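PDB 7A9X: RNA-binding protein RMD9, mitochondrial from Saccharomyces cerevisiae S288C, which binds a dodecameric sequence element in the 3'-untranslated regions of mitochondrial mRNAs and takes part in their processing or stability. Local coordinates for residues 227-232 against 252-257; 335-340 against 383-388. All blocks are in the same frame, centred on the assembly; numbering follows the deposited sequence.

Contact 1: residues 227-232 against 252-257; sequences TEPNEL and IKVFIK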
loop_
_atom_site.group_PDB
_atom_site.type_symbol
_atom_site.label_atom_id
_atom_site.label_comp_id
_atom_site.label_asym_id
_atom_site.label_seq_id
_atom_site.Cartn_x
_atom_site.Cartn_y
_atom_site.Cartn_z
ATOM N N THR A 227 -10.841 -3.725 30.892
ATOM C CA THR A 227 -11.812 -3.294 31.891
ATOM C C THR A 227 -13.014 -2.627 31.236
ATOM O O THR A 227 -14.135 -3.140 31.313
ATOM C CB THR A 227 -11.159 -2.337 32.889
ATOM O OG1 THR A 227 -9.988 -2.950 33.443
ATOM C CG2 THR A 227 -12.128 -2.000 34.013
ATOM N N GLU A 228 -12.788 -1.481 30.596
ATOM C CA GLU A 228 -13.871 -0.804 29.889
ATOM C C GLU A 228 -14.497 -1.660 28.790
ATOM O O GLU A 228 -15.732 -1.625 28.655
ATOM C CB GLU A 228 -13.366 0.532 29.325
ATOM C CG GLU A 228 -14.454 1.415 28.729
ATOM C CD GLU A 228 -15.533 1.773 29.735
ATOM O OE1 GLU A 228 -16.723 1.509 29.456
ATOM O OE2 GLU A 228 -15.193 2.311 30.809
ATOM N N PRO A 229 -13.745 -2.423 27.984
ATOM C CA PRO A 229 -14.414 -3.332 27.031
ATOM C C PRO A 229 -15.339 -4.345 27.692
ATOM O O PRO A 229 -16.491 -4.493 27.263
ATOM C CB PRO A 229 -13.234 -4.008 26.321
ATOM C CG PRO A 229 -12.150 -3.001 26.378
ATOM C CD PRO A 229 -12.295 -2.338 27.715
ATOM N N ASN A 230 -14.869 -5.055 28.725
ATOM C CA ASN A 230 -15.702 -6.080 29.351
ATOM C C ASN A 230 -16.941 -5.482 30.006
ATOM O O ASN A 230 -17.999 -6.123 30.030
ATOM C CB ASN A 230 -14.892 -6.873 30.377
ATOM C CG ASN A 230 -13.939 -7.859 29.729
ATOM O OD1 ASN A 230 -12.753 -7.899 30.052
ATOM N ND2 ASN A 230 -14.457 -8.661 28.805
ATOM N N GLU A 231 -16.834 -4.267 30.546
ATOM C CA GLU A 231 -18.017 -3.595 31.076
ATOM C C GLU A 231 -19.004 -3.272 29.961
ATOM O O GLU A 231 -20.215 -3.470 30.116
ATOM C CB GLU A 231 -17.612 -2.325 31.825
ATOM C CG GLU A 231 -18.785 -1.544 32.398
ATOM C CD GLU A 231 -18.369 -0.199 32.962
ATOM O OE1 GLU A 231 -17.205 -0.066 33.396
ATOM O OE2 GLU A 231 -19.204 0.730 32.964
ATOM N N LEU A 232 -18.501 -2.778 28.826
ATOM C CA LEU A 232 -19.364 -2.550 27.672
ATOM C C LEU A 232 -19.949 -3.853 27.140
ATOM O O LEU A 232 -21.091 -3.869 26.668
ATOM C CB LEU A 232 -18.593 -1.827 26.568
ATOM C CG LEU A 232 -18.243 -0.363 26.838
ATOM C CD1 LEU A 232 -17.340 0.185 25.744
ATOM C CD2 LEU A 232 -19.508 0.473 26.957
ATOM N N ILE A 252 -15.757 -6.017 18.847
ATOM C CA ILE A 252 -15.357 -7.307 18.293
ATOM C C ILE A 252 -13.867 -7.313 17.972
ATOM O O ILE A 252 -13.158 -8.278 18.279
ATOM C CB ILE A 252 -16.205 -7.643 17.052
ATOM C CG1 ILE A 252 -17.655 -7.901 17.455
ATOM C CG2 ILE A 252 -15.634 -8.850 16.315
ATOM C CD1 ILE A 252 -18.624 -7.852 16.299
ATOM N N LYS A 253 -13.368 -6.235 17.362
ATOM C CA LYS A 253 -11.956 -6.177 16.993
ATOM C C LYS A 253 -11.058 -6.249 18.221
ATOM O O LYS A 253 -10.021 -6.924 18.201
ATOM C CB LYS A 253 -11.673 -4.905 16.194
ATOM C CG LYS A 253 -12.321 -4.875 14.819
ATOM C CD LYS A 253 -11.914 -3.634 14.038
ATOM C CE LYS A 253 -12.504 -3.646 12.638
ATOM N NZ LYS A 253 -12.011 -2.514 11.804
ATOM N N VAL A 254 -11.436 -5.555 19.299
ATOM C CA VAL A 254 -10.658 -5.611 20.534
ATOM C C VAL A 254 -10.577 -7.045 21.042
ATOM O O VAL A 254 -9.496 -7.549 21.368
ATOM C CB VAL A 254 -11.267 -4.671 21.592
ATOM C CG1 VAL A 254 -10.616 -4.903 22.949
ATOM C CG2 VAL A 254 -11.114 -3.220 21.170
ATOM N N PHE A 255 -11.723 -7.726 21.101
ATOM C CA PHE A 255 -11.766 -9.087 21.622
ATOM C C PHE A 255 -11.057 -10.081 20.712
ATOM O O PHE A 255 -10.586 -11.117 21.195
ATOM C CB PHE A 255 -13.220 -9.502 21.850
ATOM C CG PHE A 255 -13.845 -8.862 23.056
ATOM C CD1 PHE A 255 -13.132 -8.757 24.239
ATOM C CD2 PHE A 255 -15.134 -8.358 23.008
ATOM C CE1 PHE A 255 -13.693 -8.171 25.355
ATOM C CE2 PHE A 255 -15.703 -7.767 24.123
ATOM C CZ PHE A 255 -14.980 -7.674 25.298
ATOM N N ILE A 256 -10.972 -9.793 19.413
ATOM C CA ILE A 256 -10.185 -10.632 18.515
ATOM C C ILE A 256 -8.702 -10.503 18.841
ATOM O O ILE A 256 -7.985 -11.504 18.961
ATOM C CB ILE A 256 -10.475 -10.266 17.048
ATOM C CG1 ILE A 256 -11.878 -10.726 16.647
ATOM C CG2 ILE A 256 -9.428 -10.871 16.126
ATOM C CD1 ILE A 256 -12.253 -10.365 15.222
ATOM N N LYS A 257 -8.221 -9.264 18.985
ATOM C CA LYS A 257 -6.841 -9.045 19.404
ATOM C C LYS A 257 -6.579 -9.642 20.781
ATOM O O LYS A 257 -5.522 -10.236 21.016
ATOM C CB LYS A 257 -6.522 -7.550 19.404
ATOM C CG LYS A 257 -6.302 -6.948 18.027
ATOM C CD LYS A 257 -4.974 -7.390 17.436
ATOM C CE LYS A 257 -4.703 -6.690 16.115
ATOM N NZ LYS A 257 -3.364 -7.044 15.573
#
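Phe255 and Pro229 bury the most surface where segment 227-232 meets segment 252-257, and the two residues show how one aromatic side chain, helped by a proline, can bridge helices held well apart. The segment axes come no nearer than 10.9 Å and cross at -124°, so the gap is bridged mainly by side chains, with one backbone carbonyl also reaching the ring. Phe255 places its CG beside its own backbone N (chi1 -74°), and from there the ring extends to the other helix with its far end leading. Its CZ lies 4.2 Å from CB of Pro229 and 4.0 Å from O of Pro229, a carbonyl that approaches the ring obliquely. The amide end of Asn230 comes to the same end of the ring, its plane tilted 28° from that of the ring, in an oblique approach. Pro229 presents a second surface: its CG packs 4.2 Å from CG1 of Val254, so the pyrrolidine ring touches consecutive residues of the partner helix. Both proline side-chain contacts are apolar, whereas the carbonyl and the amide meet the ring by contact alone. The helices fall in neighbouring pentatricopeptide repeats, PPR2 and PPR3 by inference, with the second helix of one repeat packing on the first helix of the next. Helix 261-270 receives Phe255 on Ala264 and Leu267, while helix 209-223 supplies Leu216 and Tyr220 against Val254.

Contact 2: residues 335-340 against 383-388; sequences NDFDHV and FRKLQE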
loop_
_atom_site.group_PDB
_atom_site.type_symbol
_atom_site.label_atom_id
_atom_site.label_comp_id
_atom_site.label_asym_id
_atom_site.label_seq_id
_atom_site.Cartn_x
_atom_site.Cartn_y
_atom_site.Cartn_z
ATOM N N ASN A 335 5.346 -22.210 10.445
ATOM C CA ASN A 335 6.493 -22.527 9.591
ATOM C C ASN A 335 6.134 -23.593 8.556
ATOM O O ASN A 335 6.989 -24.356 8.101
ATOM C CB ASN A 335 7.699 -22.961 10.435
ATOM C CG ASN A 335 8.995 -22.959 9.653
ATOM O OD1 ASN A 335 9.480 -21.909 9.236
ATOM N ND2 ASN A 335 9.571 -24.141 9.461
ATOM N N ASP A 336 4.863 -23.650 8.177
ATOM C CA ASP A 336 4.331 -24.669 7.277
ATOM C C ASP A 336 4.099 -24.013 5.918
ATOM O O ASP A 336 3.098 -23.321 5.717
ATOM C CB ASP A 336 3.048 -25.267 7.849
ATOM C CG ASP A 336 2.454 -26.351 6.966
ATOM O OD1 ASP A 336 3.072 -26.700 5.938
ATOM O OD2 ASP A 336 1.364 -26.857 7.307
ATOM N N PHE A 337 5.024 -24.244 4.983
ATOM C CA PHE A 337 4.899 -23.624 3.669
ATOM C C PHE A 337 3.707 -24.180 2.901
ATOM O O PHE A 337 3.047 -23.445 2.157
ATOM C CB PHE A 337 6.178 -23.813 2.859
ATOM C CG PHE A 337 6.065 -23.309 1.452
ATOM C CD1 PHE A 337 6.137 -21.951 1.185
ATOM C CD2 PHE A 337 5.859 -24.188 0.400
ATOM C CE1 PHE A 337 6.019 -21.479 -0.107
ATOM C CE2 PHE A 337 5.739 -23.723 -0.893
ATOM C CZ PHE A 337 5.820 -22.365 -1.149
ATOM N N ASP A 338 3.426 -25.476 3.054
ATOM C CA ASP A 338 2.279 -26.059 2.366
ATOM C C ASP A 338 0.980 -25.393 2.797
ATOM O O ASP A 338 0.086 -25.174 1.972
ATOM C CB ASP A 338 2.222 -27.568 2.609
ATOM C CG ASP A 338 3.095 -28.344 1.642
ATOM O OD1 ASP A 338 3.308 -27.857 0.511
ATOM O OD2 ASP A 338 3.568 -29.439 2.010
ATOM N N HIS A 339 0.857 -25.056 4.085
ATOM C CA HIS A 339 -0.330 -24.341 4.539
ATOM C C HIS A 339 -0.407 -22.956 3.908
ATOM O O HIS A 339 -1.482 -22.521 3.481
ATOM C CB HIS A 339 -0.337 -24.243 6.063
ATOM C CG HIS A 339 -1.667 -23.857 6.634
ATOM N ND1 HIS A 339 -1.862 -23.620 7.979
ATOM C CD2 HIS A 339 -2.872 -23.675 6.043
ATOM C CE1 HIS A 339 -3.128 -23.306 8.188
ATOM N NE2 HIS A 339 -3.762 -23.333 7.031
ATOM N N VAL A 340 0.726 -22.253 3.843
ATOM C CA VAL A 340 0.775 -20.970 3.150
ATOM C C VAL A 340 0.470 -21.153 1.668
ATOM O O VAL A 340 -0.240 -20.343 1.060
ATOM C CB VAL A 340 2.149 -20.309 3.367
ATOM C CG1 VAL A 340 2.288 -19.053 2.520
ATOM C CG2 VAL A 340 2.355 -19.984 4.834
ATOM N N PHE A 383 13.285 -24.868 -7.363
ATOM C CA PHE A 383 13.030 -24.663 -8.786
ATOM C C PHE A 383 11.927 -25.584 -9.289
ATOM O O PHE A 383 11.106 -25.181 -10.120
ATOM C CB PHE A 383 14.314 -24.871 -9.589
ATOM C CG PHE A 383 14.149 -24.657 -11.069
ATOM C CD1 PHE A 383 13.758 -23.422 -11.569
ATOM C CD2 PHE A 383 14.400 -25.686 -11.963
ATOM C CE1 PHE A 383 13.609 -23.223 -12.932
ATOM C CE2 PHE A 383 14.256 -25.492 -13.325
ATOM C CZ PHE A 383 13.860 -24.260 -13.811
ATOM N N ARG A 384 11.892 -26.825 -8.798
ATOM C CA ARG A 384 10.788 -27.712 -9.145
ATOM C C ARG A 384 9.472 -27.193 -8.578
ATOM O O ARG A 384 8.429 -27.272 -9.238
ATOM C CB ARG A 384 11.080 -29.132 -8.654
ATOM C CG ARG A 384 9.859 -30.036 -8.580
ATOM C CD ARG A 384 10.237 -31.513 -8.565
ATOM N NE ARG A 384 11.430 -31.788 -7.769
ATOM C CZ ARG A 384 11.436 -31.934 -6.449
ATOM N NH1 ARG A 384 12.573 -32.187 -5.816
ATOM N NH2 ARG A 384 10.309 -31.821 -5.760
ATOM N N LYS A 385 9.503 -26.637 -7.363
ATOM C CA LYS A 385 8.285 -26.083 -6.781
ATOM C C LYS A 385 7.826 -24.836 -7.528
ATOM O O LYS A 385 6.619 -24.609 -7.665
ATOM C CB LYS A 385 8.501 -25.769 -5.300
ATOM C CG LYS A 385 7.217 -25.547 -4.512
ATOM C CD LYS A 385 6.426 -26.838 -4.356
ATOM C CE LYS A 385 5.180 -26.627 -3.506
ATOM N NZ LYS A 385 4.452 -27.904 -3.249
ATOM N N LEU A 386 8.768 -24.023 -8.018
ATOM C CA LEU A 386 8.397 -22.853 -8.811
ATOM C C LEU A 386 7.668 -23.256 -10.084
ATOM O O LEU A 386 6.691 -22.609 -10.480
ATOM C CB LEU A 386 9.638 -22.026 -9.151
ATOM C CG LEU A 386 10.227 -21.145 -8.050
ATOM C CD1 LEU A 386 11.522 -20.509 -8.525
ATOM C CD2 LEU A 386 9.230 -20.079 -7.627
ATOM N N GLN A 387 8.133 -24.321 -10.746
ATOM C CA GLN A 387 7.469 -24.786 -11.960
ATOM C C GLN A 387 6.036 -25.213 -11.673
ATOM O O GLN A 387 5.131 -24.952 -12.472
ATOM C CB GLN A 387 8.259 -25.935 -12.583
ATOM C CG GLN A 387 9.625 -25.535 -13.109
ATOM C CD GLN A 387 10.429 -26.723 -13.597
ATOM O OE1 GLN A 387 10.178 -27.861 -13.200
ATOM N NE2 GLN A 387 11.400 -26.464 -14.465
ATOM N N GLU A 388 5.813 -25.873 -10.536
ATOM C CA GLU A 388 4.453 -26.219 -10.137
ATOM C C GLU A 388 3.626 -24.965 -9.881
ATOM O O GLU A 388 2.439 -24.915 -10.222
ATOM C CB GLU A 388 4.489 -27.114 -8.899
ATOM C CG GLU A 388 3.125 -27.441 -8.311
ATOM C CD GLU A 388 3.220 -28.259 -7.034
ATOM O OE1 GLU A 388 4.237 -28.958 -6.842
ATOM O OE2 GLU A 388 2.276 -28.199 -6.217
#
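Lys385 reaches across to helix 337-351 with an unusual division of labour along one side chain: CE meets an aromatic ring while the ammonium group beyond it joins two carboxylates. CE lies 3.9 Å from CE2 of Phe337 and comes to the edge of that ring, close to its plane rather than over a face. The lysine chain leaves with CG anti to its backbone N (chi1 -164°), bends at chi2 (69°) and then runs extended, which brings CE alongside the ring edge, the two side chains sliding by each other in opposite directions. At the end, NZ forms a long salt bridge of 3.9 Å with OD1 of Asp338. Within its own helix NZ makes another, also long, at 3.7 Å to OE2 of Glu388. The three residues thus form a loose network in which one positive charge probably eases the repulsion between the two acids. The start of the other helix is organised by Asp336 at the N-cap, whose OD1 accepts a weak hydrogen bond of 3.3 Å from His339 N. Phe337 follows directly, so this cap lies next to the ring that touches the lysine. The two helices belong, by inference, to PPR5 and PPR6, the second helix of each. Helix 357-374, which lies between them in sequence, packs against both: Asn374 touches Phe337, and Phe371 takes both Lys385 and Leu386. Trp331 of helix 320-334 also packs against Phe337.

In the fold
Contacts 1 and 2 sample two kinds of junction in one helical-repeat array and share no helix. Contact 1 joins the second helix of a repeat to the first of the next, whereas contact 2 links the second helices of successive repeats. The chemistry follows their place: contact 1 is largely buried and mainly apolar, while contact 2 is smaller and only partly buried, and combines a methylene at an aromatic edge with long ionic links near solvent. Their centres lie 38 Å apart, with nearest atoms about 16 Å from each other. The bound RNA passes about 7 Å from the nearest atom of contact 1 and about 13 Å from that of contact 2.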